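PDB 3L4E: uncharacterized peptidase Lmo0363 from Listeria monocytogenes, which probably acts as a serine-type peptidase of the peptidase E (S51) family, although its own substrates remain uncharacterised. Local coordinates for residues Gly27-Phe32 with Gly57-Glu62; Pro34-Val39 with Phe91-Glu96; Val124-Asn129 with Phe156-His161. All blocks are in the same frame, centred on the assembly; numbering follows the deposited sequence. Where two conformers were deposited one is given.

Contact 1 of 3, residues Gly27-Phe32 with Gly57-Glu62; sequences GKTVTF and GLLVEE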
ATOM      1  N   GLY A  27      17.708   7.540  -9.741  1.00 26.66           N
ATOM      2  CA  GLY A  27      18.337   6.289 -10.120  1.00 25.17           C
ATOM      3  C   GLY A  27      17.978   5.091  -9.260  1.00 25.83           C
ATOM      4  O   GLY A  27      18.364   3.966  -9.584  1.00 27.25           O
ATOM      5  N   LYS A  28      17.258   5.314  -8.164  1.00 23.59           N
ATOM      6  CA  LYS A  28      16.847   4.196  -7.325  1.00 25.20           C
ATOM      7  C   LYS A  28      15.695   3.467  -7.988  1.00 24.74           C
ATOM      8  O   LYS A  28      14.978   4.046  -8.800  1.00 24.72           O
ATOM      9  CB  LYS A  28      16.491   4.659  -5.914  1.00 26.60           C
ATOM     10  CG  LYS A  28      17.686   5.226  -5.170  1.00 32.90           C
ATOM     11  CD  LYS A  28      17.450   5.286  -3.676  1.00 36.28           C
ATOM     12  CE  LYS A  28      18.755   5.460  -2.928  1.00 39.14           C
ATOM     13  NZ  LYS A  28      18.557   5.312  -1.460  1.00 41.18           N
ATOM     14  N   THR A  29      15.525   2.195  -7.642  1.00 24.90           N
ATOM     15  CA  THR A  29      14.568   1.336  -8.323  1.00 24.21           C
ATOM     16  C   THR A  29      13.399   0.951  -7.428  1.00 19.73           C
ATOM     17  O   THR A  29      13.548   0.815  -6.215  1.00 22.40           O
ATOM     18  CB  THR A  29      15.245   0.052  -8.798  1.00 25.99           C
ATOM     19  OG1 THR A  29      15.936  -0.548  -7.693  1.00 33.62           O
ATOM     20  CG2 THR A  29      16.246   0.367  -9.896  1.00 27.61           C
ATOM     21  N   VAL A  30      12.237   0.761  -8.043  1.00 19.28           N
ATOM     22  CA  VAL A  30      11.012   0.468  -7.305  1.00 18.23           C
ATOM     23  C   VAL A  30      10.355  -0.790  -7.861  1.00 22.28           C
ATOM     24  O   VAL A  30      10.128  -0.878  -9.061  1.00 21.42           O
ATOM     25  CB  VAL A  30      10.007   1.635  -7.450  1.00 18.70           C
ATOM     26  CG1 VAL A  30       8.706   1.353  -6.697  1.00 16.39           C
ATOM     27  CG2 VAL A  30      10.632   2.935  -6.978  1.00 20.28           C
ATOM     28  N   THR A  31      10.064  -1.759  -6.992  1.00 18.30           N
ATOM     29  CA  THR A  31       9.173  -2.857  -7.341  1.00 18.65           C
ATOM     30  C   THR A  31       7.753  -2.327  -7.191  1.00 20.39           C
ATOM     31  O   THR A  31       7.308  -2.041  -6.077  1.00 16.73           O
ATOM     32  CB  THR A  31       9.360  -4.081  -6.417  1.00 18.52           C
ATOM     33  OG1 THR A  31      10.685  -4.596  -6.569  1.00 22.14           O
ATOM     34  CG2 THR A  31       8.373  -5.174  -6.776  1.00 20.02           C
ATOM     35  N   PHE A  32       7.061  -2.192  -8.318  1.00 15.26           N
ATOM     36  CA  PHE A  32       5.759  -1.529  -8.400  1.00 16.08           C
ATOM     37  C   PHE A  32       4.701  -2.609  -8.589  1.00 17.68           C
ATOM     38  O   PHE A  32       4.674  -3.275  -9.624  1.00 19.83           O
ATOM     39  CB  PHE A  32       5.804  -0.570  -9.607  1.00 17.44           C
ATOM     40  CG  PHE A  32       4.566   0.247  -9.830  1.00 13.96           C
ATOM     41  CD1 PHE A  32       4.397   1.463  -9.186  1.00 15.32           C
ATOM     42  CD2 PHE A  32       3.604  -0.161 -10.753  1.00 17.07           C
ATOM     43  CE1 PHE A  32       3.265   2.252  -9.429  1.00 16.00           C
ATOM     44  CE2 PHE A  32       2.470   0.611 -10.991  1.00 16.81           C
ATOM     45  CZ  PHE A  32       2.302   1.822 -10.330  1.00 19.47           C
ATOM     46  N   GLY A  57      12.669  10.638 -10.730  1.00 20.25           N
ATOM     47  CA  GLY A  57      13.892  10.003 -11.184  1.00 22.57           C
ATOM     48  C   GLY A  57      14.029   8.554 -10.756  1.00 22.54           C
ATOM     49  O   GLY A  57      15.123   7.986 -10.811  1.00 24.27           O
ATOM     50  N   LEU A  58      12.925   7.961 -10.314  1.00 21.13           N
ATOM     51  CA  LEU A  58      12.917   6.552  -9.928  1.00 21.36           C
ATOM     52  C   LEU A  58      12.735   5.650 -11.145  1.00 23.54           C
ATOM     53  O   LEU A  58      12.055   6.017 -12.108  1.00 24.47           O
ATOM     54  CB  LEU A  58      11.813   6.283  -8.902  1.00 17.85           C
ATOM     55  CG  LEU A  58      12.047   6.959  -7.555  1.00 17.07           C
ATOM     56  CD1 LEU A  58      10.755   7.028  -6.743  1.00 18.13           C
ATOM     57  CD2 LEU A  58      13.143   6.239  -6.788  1.00 20.82           C
ATOM     58  N   LEU A  59      13.355   4.474 -11.097  1.00 21.82           N
ATOM     59  CA  LEU A  59      13.186   3.464 -12.137  1.00 21.47           C
ATOM     60  C   LEU A  59      12.132   2.481 -11.661  1.00 21.17           C
ATOM     61  O   LEU A  59      12.320   1.792 -10.651  1.00 33.39           O
ATOM     62  CB  LEU A  59      14.495   2.730 -12.389  1.00 25.46           C
ATOM     63  CG  LEU A  59      15.556   3.566 -13.085  1.00 36.17           C
ATOM     64  CD1 LEU A  59      16.899   2.856 -13.040  1.00 41.33           C
ATOM     65  CD2 LEU A  59      15.126   3.837 -14.521  1.00 42.24           C
ATOM     66  N   VAL A  60      11.013   2.435 -12.372  1.00 20.22           N
ATOM     67  CA  VAL A  60       9.869   1.642 -11.946  1.00 20.46           C
ATOM     68  C   VAL A  60       9.836   0.294 -12.657  1.00 24.49           C
ATOM     69  O   VAL A  60       9.836   0.232 -13.888  1.00 30.89           O
ATOM     70  CB  VAL A  60       8.551   2.385 -12.214  1.00 26.84           C
ATOM     71  CG1 VAL A  60       7.370   1.557 -11.731  1.00 27.04           C
ATOM     72  CG2 VAL A  60       8.570   3.746 -11.539  1.00 28.51           C
ATOM     73  N   GLU A  61       9.795  -0.779 -11.876  0.68 24.61           N
ATOM     74  CA  GLU A  61       9.735  -2.135 -12.409  0.68 25.54           C
ATOM     75  C   GLU A  61       8.479  -2.859 -11.932  0.68 24.08           C
ATOM     76  O   GLU A  61       8.334  -3.153 -10.744  0.68 26.30           O
ATOM     77  CB  GLU A  61      10.976  -2.918 -11.991  0.68 31.11           C
ATOM     78  CG  GLU A  61      12.266  -2.356 -12.571  0.68 37.84           C
ATOM     79  CD  GLU A  61      13.483  -3.180 -12.208  0.68 44.43           C
ATOM     80  OE1 GLU A  61      13.310  -4.303 -11.687  0.68 46.94           O
ATOM     81  OE2 GLU A  61      14.612  -2.704 -12.449  0.68 48.53           O
ATOM     82  N   GLU A  62       7.580  -3.165 -12.862  1.00 24.13           N
ATOM     83  CA  GLU A  62       6.316  -3.791 -12.500  1.00 24.38           C
ATOM     84  C   GLU A  62       6.450  -5.253 -12.059  1.00 24.17           C
ATOM     85  O   GLU A  62       7.231  -6.026 -12.618  1.00 25.50           O
ATOM     86  CB  GLU A  62       5.311  -3.655 -13.640  1.00 30.24           C
ATOM     87  CG  GLU A  62       5.103  -2.208 -14.049  1.00 34.47           C
ATOM     88  CD  GLU A  62       3.697  -1.929 -14.522  1.00 39.07           C
ATOM     89  OE1 GLU A  62       2.902  -2.892 -14.619  1.00 40.51           O
ATOM     90  OE2 GLU A  62       3.389  -0.747 -14.794  1.00 39.48           O
TER

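Contact 2 of 3, residues Pro34-Val39 with Phe91-Glu96; sequences PTASTV and FFLLQE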
ATOM      1  N   PRO A  34       0.876  -3.494  -8.938  1.00 14.96           N
ATOM      2  CA  PRO A  34      -0.456  -2.958  -9.245  1.00 16.03           C
ATOM      3  C   PRO A  34      -1.566  -4.004  -9.099  1.00 15.69           C
ATOM      4  O   PRO A  34      -2.698  -3.771  -9.521  1.00 16.42           O
ATOM      5  CB  PRO A  34      -0.317  -2.556 -10.715  1.00 18.31           C
ATOM      6  CG  PRO A  34       0.593  -3.621 -11.270  1.00 18.13           C
ATOM      7  CD  PRO A  34       1.564  -3.974 -10.154  1.00 15.36           C
ATOM      8  N   THR A  35      -1.238  -5.141  -8.498  1.00 13.81           N
ATOM      9  CA  THR A  35      -2.165  -6.273  -8.387  1.00 15.53           C
ATOM     10  C   THR A  35      -3.567  -5.925  -7.874  1.00 15.06           C
ATOM     11  O   THR A  35      -4.565  -6.426  -8.391  1.00 17.08           O
ATOM     12  CB  THR A  35      -1.549  -7.361  -7.502  1.00 16.04           C
ATOM     13  OG1 THR A  35      -0.267  -7.723  -8.042  1.00 17.53           O
ATOM     14  CG2 THR A  35      -2.451  -8.596  -7.421  1.00 18.54           C
ATOM     15  N   ALA A  36      -3.656  -5.084  -6.851  1.00 14.74           N
ATOM     16  CA  ALA A  36      -4.960  -4.745  -6.280  1.00 15.02           C
ATOM     17  C   ALA A  36      -5.869  -4.124  -7.338  1.00 15.29           C
ATOM     18  O   ALA A  36      -7.090  -4.311  -7.331  1.00 17.55           O
ATOM     19  CB  ALA A  36      -4.789  -3.789  -5.099  1.00 15.98           C
ATOM     20  N   SER A  37      -5.259  -3.379  -8.256  1.00 16.72           N
ATOM     21  CA  SER A  37      -6.016  -2.622  -9.248  1.00 16.96           C
ATOM     22  C   SER A  37      -6.523  -3.471 -10.410  1.00 16.35           C
ATOM     23  O   SER A  37      -7.368  -3.017 -11.189  1.00 18.19           O
ATOM     24  CB  SER A  37      -5.161  -1.487  -9.811  1.00 17.07           C
ATOM     25  OG  SER A  37      -4.226  -1.989 -10.761  1.00 19.15           O
ATOM     26  N   THR A  38      -6.009  -4.686 -10.548  1.00 16.58           N
ATOM     27  CA  THR A  38      -6.287  -5.477 -11.750  1.00 18.92           C
ATOM     28  C   THR A  38      -7.713  -6.023 -11.821  1.00 22.53           C
ATOM     29  O   THR A  38      -8.152  -6.489 -12.870  1.00 27.77           O
ATOM     30  CB  THR A  38      -5.275  -6.630 -11.932  1.00 23.34           C
ATOM     31  OG1 THR A  38      -5.381  -7.552 -10.837  1.00 24.35           O
ATOM     32  CG2 THR A  38      -3.843  -6.083 -12.033  1.00 19.19           C
ATOM     33  N   VAL A  39      -8.431  -5.966 -10.705  1.00 21.88           N
ATOM     34  CA  VAL A  39      -9.824  -6.406 -10.669  1.00 23.19           C
ATOM     35  C   VAL A  39     -10.763  -5.206 -10.532  1.00 22.86           C
ATOM     36  O   VAL A  39     -11.967  -5.364 -10.363  1.00 26.20           O
ATOM     37  CB  VAL A  39     -10.077  -7.403  -9.521  1.00 20.85           C
ATOM     38  CG1 VAL A  39      -9.292  -8.691  -9.754  1.00 24.13           C
ATOM     39  CG2 VAL A  39      -9.715  -6.774  -8.173  1.00 24.48           C
ATOM     40  N   PHE A  91      -8.875  -6.999  -0.770  1.00 16.65           N
ATOM     41  CA  PHE A  91      -9.038  -8.439  -0.582  1.00 16.58           C
ATOM     42  C   PHE A  91      -8.324  -9.239  -1.671  1.00 17.06           C
ATOM     43  O   PHE A  91      -7.650 -10.221  -1.383  1.00 16.63           O
ATOM     44  CB  PHE A  91     -10.513  -8.813  -0.456  1.00 18.54           C
ATOM     45  CG  PHE A  91     -11.168  -8.196   0.737  1.00 19.05           C
ATOM     46  CD1 PHE A  91     -11.143  -8.833   1.967  1.00 25.04           C
ATOM     47  CD2 PHE A  91     -11.782  -6.954   0.640  1.00 22.33           C
ATOM     48  CE1 PHE A  91     -11.728  -8.248   3.073  1.00 27.75           C
ATOM     49  CE2 PHE A  91     -12.371  -6.368   1.741  1.00 23.94           C
ATOM     50  CZ  PHE A  91     -12.342  -7.012   2.957  1.00 29.26           C
ATOM     51  N   PHE A  92      -8.444  -8.799  -2.915  1.00 18.27           N
ATOM     52  CA  PHE A  92      -7.741  -9.483  -3.995  1.00 15.46           C
ATOM     53  C   PHE A  92      -6.228  -9.389  -3.805  1.00 13.07           C
ATOM     54  O   PHE A  92      -5.505 -10.380  -3.980  1.00 16.76           O
ATOM     55  CB  PHE A  92      -8.137  -8.926  -5.357  1.00 17.33           C
ATOM     56  CG  PHE A  92      -7.505  -9.656  -6.496  1.00 18.10           C
ATOM     57  CD1 PHE A  92      -7.903 -10.950  -6.808  1.00 22.79           C
ATOM     58  CD2 PHE A  92      -6.489  -9.072  -7.233  1.00 17.96           C
ATOM     59  CE1 PHE A  92      -7.311 -11.640  -7.846  1.00 25.34           C
ATOM     60  CE2 PHE A  92      -5.894  -9.752  -8.272  1.00 19.40           C
ATOM     61  CZ  PHE A  92      -6.301 -11.040  -8.580  1.00 21.47           C
ATOM     62  N   LEU A  93      -5.755  -8.201  -3.439  1.00 15.12           N
ATOM     63  CA  LEU A  93      -4.341  -7.999  -3.132  1.00 13.88           C
ATOM     64  C   LEU A  93      -3.839  -8.968  -2.058  1.00 12.27           C
ATOM     65  O   LEU A  93      -2.837  -9.668  -2.251  1.00 14.05           O
ATOM     66  CB  LEU A  93      -4.096  -6.550  -2.709  1.00 13.59           C
ATOM     67  CG  LEU A  93      -2.701  -6.183  -2.195  1.00 13.83           C
ATOM     68  CD1 LEU A  93      -1.627  -6.356  -3.264  1.00 15.31           C
ATOM     69  CD2 LEU A  93      -2.715  -4.754  -1.649  1.00 14.35           C
ATOM     70  N   LEU A  94      -4.524  -9.014  -0.921  1.00 14.63           N
ATOM     71  CA  LEU A  94      -4.089  -9.883   0.172  1.00 16.28           C
ATOM     72  C   LEU A  94      -4.164 -11.348  -0.249  1.00 15.94           C
ATOM     73  O   LEU A  94      -3.281 -12.147   0.068  1.00 15.13           O
ATOM     74  CB  LEU A  94      -4.938  -9.646   1.422  1.00 15.65           C
ATOM     75  CG  LEU A  94      -4.503 -10.414   2.672  1.00 16.85           C
ATOM     76  CD1 LEU A  94      -3.064 -10.090   3.033  1.00 19.02           C
ATOM     77  CD2 LEU A  94      -5.449 -10.115   3.849  1.00 18.98           C
ATOM     78  N   GLN A  95      -5.221 -11.690  -0.974  1.00 16.35           N
ATOM     79  CA  GLN A  95      -5.384 -13.043  -1.483  1.00 15.56           C
ATOM     80  C   GLN A  95      -4.177 -13.489  -2.300  1.00 17.02           C
ATOM     81  O   GLN A  95      -3.648 -14.576  -2.095  1.00 17.36           O
ATOM     82  CB  GLN A  95      -6.652 -13.141  -2.329  1.00 16.67           C
ATOM     83  CG  GLN A  95      -6.847 -14.491  -2.974  1.00 18.18           C
ATOM     84  CD  GLN A  95      -8.111 -14.525  -3.781  1.00 21.07           C
ATOM     85  OE1 GLN A  95      -9.194 -14.708  -3.233  1.00 22.78           O
ATOM     86  NE2 GLN A  95      -7.991 -14.305  -5.089  1.00 25.11           N
ATOM     87  N   GLU A  96      -3.735 -12.644  -3.225  1.00 16.08           N
ATOM     88  CA  GLU A  96      -2.627 -13.013  -4.099  1.00 15.75           C
ATOM     89  C   GLU A  96      -1.288 -13.029  -3.356  1.00 16.35           C
ATOM     90  O   GLU A  96      -0.441 -13.893  -3.612  1.00 17.34           O
ATOM     91  CB  GLU A  96      -2.596 -12.108  -5.332  1.00 18.43           C
ATOM     92  CG  GLU A  96      -3.860 -12.240  -6.186  1.00 21.28           C
ATOM     93  CD  GLU A  96      -4.126 -13.685  -6.632  1.00 25.72           C
ATOM     94  OE1 GLU A  96      -3.272 -14.268  -7.325  1.00 25.20           O
ATOM     95  OE2 GLU A  96      -5.189 -14.238  -6.287  1.00 30.00           O
TER

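Contact 3 of 3, residues Val124-Asn129 with Phe156-His161; sequences VITSPN and FSTLPH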
ATOM      1  N   VAL A 124      -3.816  -0.432   3.671  1.00 13.25           N
ATOM      2  CA  VAL A 124      -4.719  -1.218   4.496  1.00 15.00           C
ATOM      3  C   VAL A 124      -4.082  -2.560   4.887  1.00 15.90           C
ATOM      4  O   VAL A 124      -4.250  -3.018   6.026  1.00 16.80           O
ATOM      5  CB  VAL A 124      -6.095  -1.414   3.807  1.00 15.81           C
ATOM      6  CG1 VAL A 124      -6.979  -2.387   4.590  1.00 18.19           C
ATOM      7  CG2 VAL A 124      -6.798  -0.077   3.644  1.00 17.15           C
ATOM      8  N   ILE A 125      -3.345  -3.192   3.967  1.00 13.84           N
ATOM      9  CA  ILE A 125      -2.753  -4.502   4.294  1.00 14.17           C
ATOM     10  C   ILE A 125      -1.624  -4.458   5.334  1.00 16.67           C
ATOM     11  O   ILE A 125      -1.157  -5.512   5.780  1.00 15.73           O
ATOM     12  CB  ILE A 125      -2.279  -5.305   3.039  1.00 12.31           C
ATOM     13  CG1 ILE A 125      -1.159  -4.568   2.306  1.00 12.00           C
ATOM     14  CG2 ILE A 125      -3.440  -5.609   2.109  1.00 15.22           C
ATOM     15  CD1 ILE A 125      -0.457  -5.453   1.281  1.00 13.85           C
ATOM     16  N   THR A 126      -1.185  -3.263   5.732  1.00 14.71           N
ATOM     17  CA  THR A 126      -0.206  -3.165   6.821  1.00 15.72           C
ATOM     18  C   THR A 126      -0.848  -3.399   8.193  1.00 21.38           C
ATOM     19  O   THR A 126      -0.149  -3.641   9.170  1.00 22.65           O
ATOM     20  CB  THR A 126       0.534  -1.809   6.857  1.00 16.46           C
ATOM     21  OG1 THR A 126      -0.386  -0.760   7.187  1.00 18.72           O
ATOM     22  CG2 THR A 126       1.208  -1.506   5.528  1.00 15.78           C
ATOM     23  N   SER A 127      -2.177  -3.332   8.253  1.00 19.01           N
ATOM     24  CA  SER A 127      -2.916  -3.532   9.502  1.00 21.69           C
ATOM     25  C   SER A 127      -2.932  -4.992   9.938  1.00 21.67           C
ATOM     26  O   SER A 127      -2.526  -5.880   9.189  1.00 20.49           O
ATOM     27  CB  SER A 127      -4.357  -3.059   9.329  1.00 23.10           C
ATOM     28  OG  SER A 127      -5.084  -3.958   8.504  1.00 23.58           O
ATOM     29  N   PRO A 128      -3.408  -5.251  11.161  1.00 24.95           N
ATOM     30  CA  PRO A 128      -3.516  -6.647  11.608  1.00 27.05           C
ATOM     31  C   PRO A 128      -4.523  -7.463  10.798  1.00 25.50           C
ATOM     32  O   PRO A 128      -4.319  -8.657  10.612  1.00 25.99           O
ATOM     33  CB  PRO A 128      -4.003  -6.512  13.056  1.00 27.06           C
ATOM     34  CG  PRO A 128      -3.565  -5.130  13.476  1.00 29.06           C
ATOM     35  CD  PRO A 128      -3.704  -4.293  12.244  1.00 30.52           C
ATOM     36  N   ASN A 129      -5.596  -6.835  10.329  1.00 23.77           N
ATOM     37  CA  ASN A 129      -6.706  -7.565   9.715  1.00 25.57           C
ATOM     38  C   ASN A 129      -7.557  -6.608   8.886  1.00 27.21           C
ATOM     39  O   ASN A 129      -7.901  -5.520   9.351  1.00 30.37           O
ATOM     40  CB  ASN A 129      -7.546  -8.252  10.808  1.00 32.06           C
ATOM     41  CG  ASN A 129      -8.789  -8.931  10.262  1.00 30.55           C
ATOM     42  OD1 ASN A 129      -9.763  -8.268   9.906  1.00 32.95           O
ATOM     43  ND2 ASN A 129      -8.768 -10.260  10.206  1.00 32.96           N
ATOM     44  N   PHE A 156      -2.133  -0.368  14.197  1.00 32.23           N
ATOM     45  CA  PHE A 156      -3.288   0.414  13.763  1.00 26.17           C
ATOM     46  C   PHE A 156      -3.836   0.027  12.386  1.00 30.29           C
ATOM     47  O   PHE A 156      -3.145  -0.605  11.574  1.00 27.90           O
ATOM     48  CB  PHE A 156      -3.008   1.922  13.852  1.00 29.61           C
ATOM     49  CG  PHE A 156      -1.870   2.398  12.978  1.00 29.57           C
ATOM     50  CD1 PHE A 156      -2.085   2.717  11.644  1.00 32.29           C
ATOM     51  CD2 PHE A 156      -0.594   2.549  13.499  1.00 31.22           C
ATOM     52  CE1 PHE A 156      -1.048   3.176  10.847  1.00 28.19           C
ATOM     53  CE2 PHE A 156       0.453   3.005  12.702  1.00 33.16           C
ATOM     54  CZ  PHE A 156       0.222   3.312  11.372  1.00 32.16           C
ATOM     55  N   SER A 157      -5.089   0.415  12.142  1.00 29.64           N
ATOM     56  CA  SER A 157      -5.800   0.076  10.911  1.00 34.70           C
ATOM     57  C   SER A 157      -6.049   1.312  10.052  1.00 29.20           C
ATOM     58  O   SER A 157      -6.995   2.072  10.286  1.00 31.10           O
ATOM     59  CB  SER A 157      -7.131  -0.608  11.238  1.00 37.68           C
ATOM     60  OG  SER A 157      -6.922  -1.785  11.995  1.00 36.03           O
ATOM     61  N   THR A 158      -5.203   1.502   9.048  1.00 24.88           N
ATOM     62  CA  THR A 158      -5.261   2.699   8.221  1.00 23.91           C
ATOM     63  C   THR A 158      -6.554   2.746   7.422  1.00 23.03           C
ATOM     64  O   THR A 158      -6.935   1.766   6.780  1.00 26.23           O
ATOM     65  CB  THR A 158      -4.055   2.779   7.278  1.00 22.24           C
ATOM     66  OG1 THR A 158      -2.849   2.708   8.050  1.00 24.43           O
ATOM     67  CG2 THR A 158      -4.075   4.071   6.474  1.00 22.38           C
ATOM     68  N   LEU A 159      -7.227   3.888   7.474  1.00 25.22           N
ATOM     69  CA  LEU A 159      -8.488   4.079   6.766  1.00 25.92           C
ATOM     70  C   LEU A 159      -8.323   5.194   5.739  1.00 26.95           C
ATOM     71  O   LEU A 159      -8.347   6.369   6.086  1.00 29.44           O
ATOM     72  CB  LEU A 159      -9.603   4.413   7.751  1.00 32.50           C
ATOM     73  CG  LEU A 159     -10.997   4.583   7.155  1.00 31.69           C
ATOM     74  CD1 LEU A 159     -11.431   3.319   6.425  1.00 33.84           C
ATOM     75  CD2 LEU A 159     -11.979   4.930   8.258  1.00 35.44           C
ATOM     76  N   PRO A 160      -8.140   4.825   4.464  1.00 27.56           N
ATOM     77  CA  PRO A 160      -7.810   5.842   3.460  1.00 27.04           C
ATOM     78  C   PRO A 160      -9.038   6.566   2.923  1.00 30.80           C
ATOM     79  O   PRO A 160     -10.178   6.107   3.097  1.00 32.22           O
ATOM     80  CB  PRO A 160      -7.146   5.025   2.349  1.00 26.58           C
ATOM     81  CG  PRO A 160      -7.820   3.691   2.437  1.00 29.77           C
ATOM     82  CD  PRO A 160      -8.133   3.460   3.904  1.00 28.56           C
ATOM     83  N   HIS A 161      -8.784   7.698   2.272  1.00 31.60           N
ATOM     84  CA  HIS A 161      -9.829   8.578   1.759  1.00 34.07           C
ATOM     85  C   HIS A 161     -10.758   9.078   2.872  1.00 34.15           C
ATOM     86  O   HIS A 161     -11.933   9.320   2.618  1.00 39.16           O
ATOM     87  CB  HIS A 161     -10.658   7.890   0.660  1.00 35.44           C
ATOM     88  CG  HIS A 161      -9.847   7.145  -0.359  1.00 37.78           C
ATOM     89  ND1 HIS A 161      -8.923   7.760  -1.177  1.00 33.02           N
ATOM     90  CD2 HIS A 161      -9.846   5.837  -0.712  1.00 36.87           C
ATOM     91  CE1 HIS A 161      -8.379   6.863  -1.980  1.00 32.78           C
ATOM     92  NE2 HIS A 161      -8.921   5.686  -1.719  1.00 35.08           N
TER
HETATM   93  O   HOH W   1      -2.517   0.053   8.952  1.00 20.44           O
HETATM   94  O   HOH W   2      -7.250  -4.348  11.487  1.00 32.37           O

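Contact 1 of 3, residues Gly27-Phe32 with Gly57-Glu62
Gly57 opens the pairing: its carbonyl O takes the backbone N-H of Gly27 over 2.8 Å between Gly57 O and Gly27 N, joining the two turns that lead into the strands. Gly57 closes a helix in a Schellman motif, and both residues have positive phi, a conformation glycine adopts without strain. Leu58 follows with CG anti to its carbonyl carbon (chi1 -67°). With this torsion and an extended chi2, Leu58 CD2 comes to 3.5 Å from Lys28 O and lies against Lys28 CB, while Leu58 CB rests 4.0 Å from Val30 CG2. From Leu59 on, the backbones run side by side in parallel register. Leu59 N bonds to Lys28 O, and Leu59 O receives Val30 N; on the face it shares with Thr29 and Glu61, Leu59 CB meets Thr29 CG2 at 3.9 Å. Val60 turns to the other face. Having CG1 anti to the backbone N (chi1 -179°), it presses this methyl obliquely on Phe32, 3.4 Å from Val60 CG1 to Phe32 CB, and a beta-branched residue suits this extended backbone. Glu61 N bonds to Val30 O at 2.8 Å and Glu61 O accepts Phe32 N at 2.9 Å. The carboxylate of Glu61 looks beyond the pair, to Lys79 and Asn80. Glu62 ends the run beside Phe32, both side chains pointing the same way with ring and carboxylate planes 40° apart; its charge is paired with Lys50, while Glu62 CG and OE2 lie near the CD2 side of the ring at van der Waals distance. Within the seven-stranded mixed sheet, strand 59-62 is outermost and strand 29-33 its parallel neighbour. Helix 44-55 connects them and packs on Phe32, Leu58 and Val60, the arrangement of a classical beta-alpha-beta crossover.

Contact 2 of 3, residues Pro34-Val39 with Phe91-Glu96
The ring of Phe92 lies between two aliphatic groups. Over one face stands Val39 CG1, 3.7 Å from the ring centroid and only 5° off the normal, a CH-pi contact centred on the ring; the opposite face carries Glu96 CG from the next turn of the same helix, offset toward the rim. At the edge, in the ring plane, Thr35 O comes to 3.5 Å from Phe92 CD2, so that the electron-rich carbonyl meets the weakly positive ring hydrogens. Phe92 reaches this place because its CG is anti to the backbone N (chi1 -176°), which swings the ring off the helix toward 34-39.

Thr35 O is also gripped by Thr38 N and by Thr38 OG1, the latter 2.8 Å from Thr35 O, and this closes the turn from Thr35 to Thr38. Threonine fits both places: Thr38 OG1 makes that bond and also lies 3.4 Å from Phe92 CE2, while Thr35 presents CG2 to the ring, 3.7 Å from Phe92 CE2, and sends its hydroxyl to Asp64. Beside the ring, Ala36 CB packs 3.7 Å from Leu93 CB, where a small residue lets the backbones approach closely.

The segment 34-39 leaves strand 29-33 on its way to helix 44-55, and helix 90-100 closes over it; Ala36 and Leu93 both also touch Ala121 at the start of helix 121-124, next to Ser120, the probable nucleophile.

Contact 3 of 3, residues Val124-Asn129 with Phe156-His161
Val124 and Pro160 meet at about a right angle, the CG2 methyl of the valine set 3.8 Å from Pro160 CD. The same methyl touches the backbone, 3.6 Å from Val124 CG2 to Thr158 O. Val124 has CG1 anti to its backbone N (chi1 173°), which leaves CG2 beside that N and turned to the strand. A rigid proline and a branched valine make a compact apolar pair here, and Pro160 also touches Ser9.

At the other end Ser127 points its CB at the strand, 3.5 Å from Phe156 O, with Ser157 CA close by, and Pro128 CD adds a looser contact with the same carbonyl. The Ser127 hydroxyl turns back into its own segment: OG, held between the backbone N and the carbonyl carbon (chi1 72°), reaches Val124 O at 2.8 Å and meets it almost end-on. Since Ser127 N bonds to Val124 O as well, two donors close the type I beta turn from Val124 to Ser127, which begins at the last residue of helix 121-124. That helix begins just after Ser120, and strand 157-159 runs into His161; by similarity these two residues belong to the charge relay system, so the contact joins the chain beyond the nucleophile to the chain leading up to the histidine.

No direct hydrogen bond crosses between the segments; water does the bridging. Water 1 donates to Thr126 OG1 at 2.9 Å and to Phe156 O at 2.8 Å and accepts from Thr158 N, so that it links the Thr126 hydroxyl to the backbone of Phe156 and Thr158. Thr126 OG1 also bonds Ala123 O, three residues back. Water 2 joins Asn129 O to the Ser157 hydroxyl, which the short serine side chain keeps near the backbone.

The first segments of contacts 1 and 2 follow one another, and the contacts interleave along the chain; their centres are 20 Å apart, and they touch where Glu62 OE1 lies 4.1 Å from Pro34 CG. Contact 2 meets contact 3 through Leu93 CD2 and Ile125 CD1, 3.8 Å apart. Contacts 1 and 3 do not touch and lie on opposite sides of the chain's centre. The probable catalytic centre is near contacts 2 and 3: the side chain of Ser120 is about 4 Å from that of Pro160 and about 8 Å from that of Ala36, while contact 3 includes His161. In contact 2, the Val39 side chain is about 6 Å from a bound sulfate, probably from the crystallisation liquor.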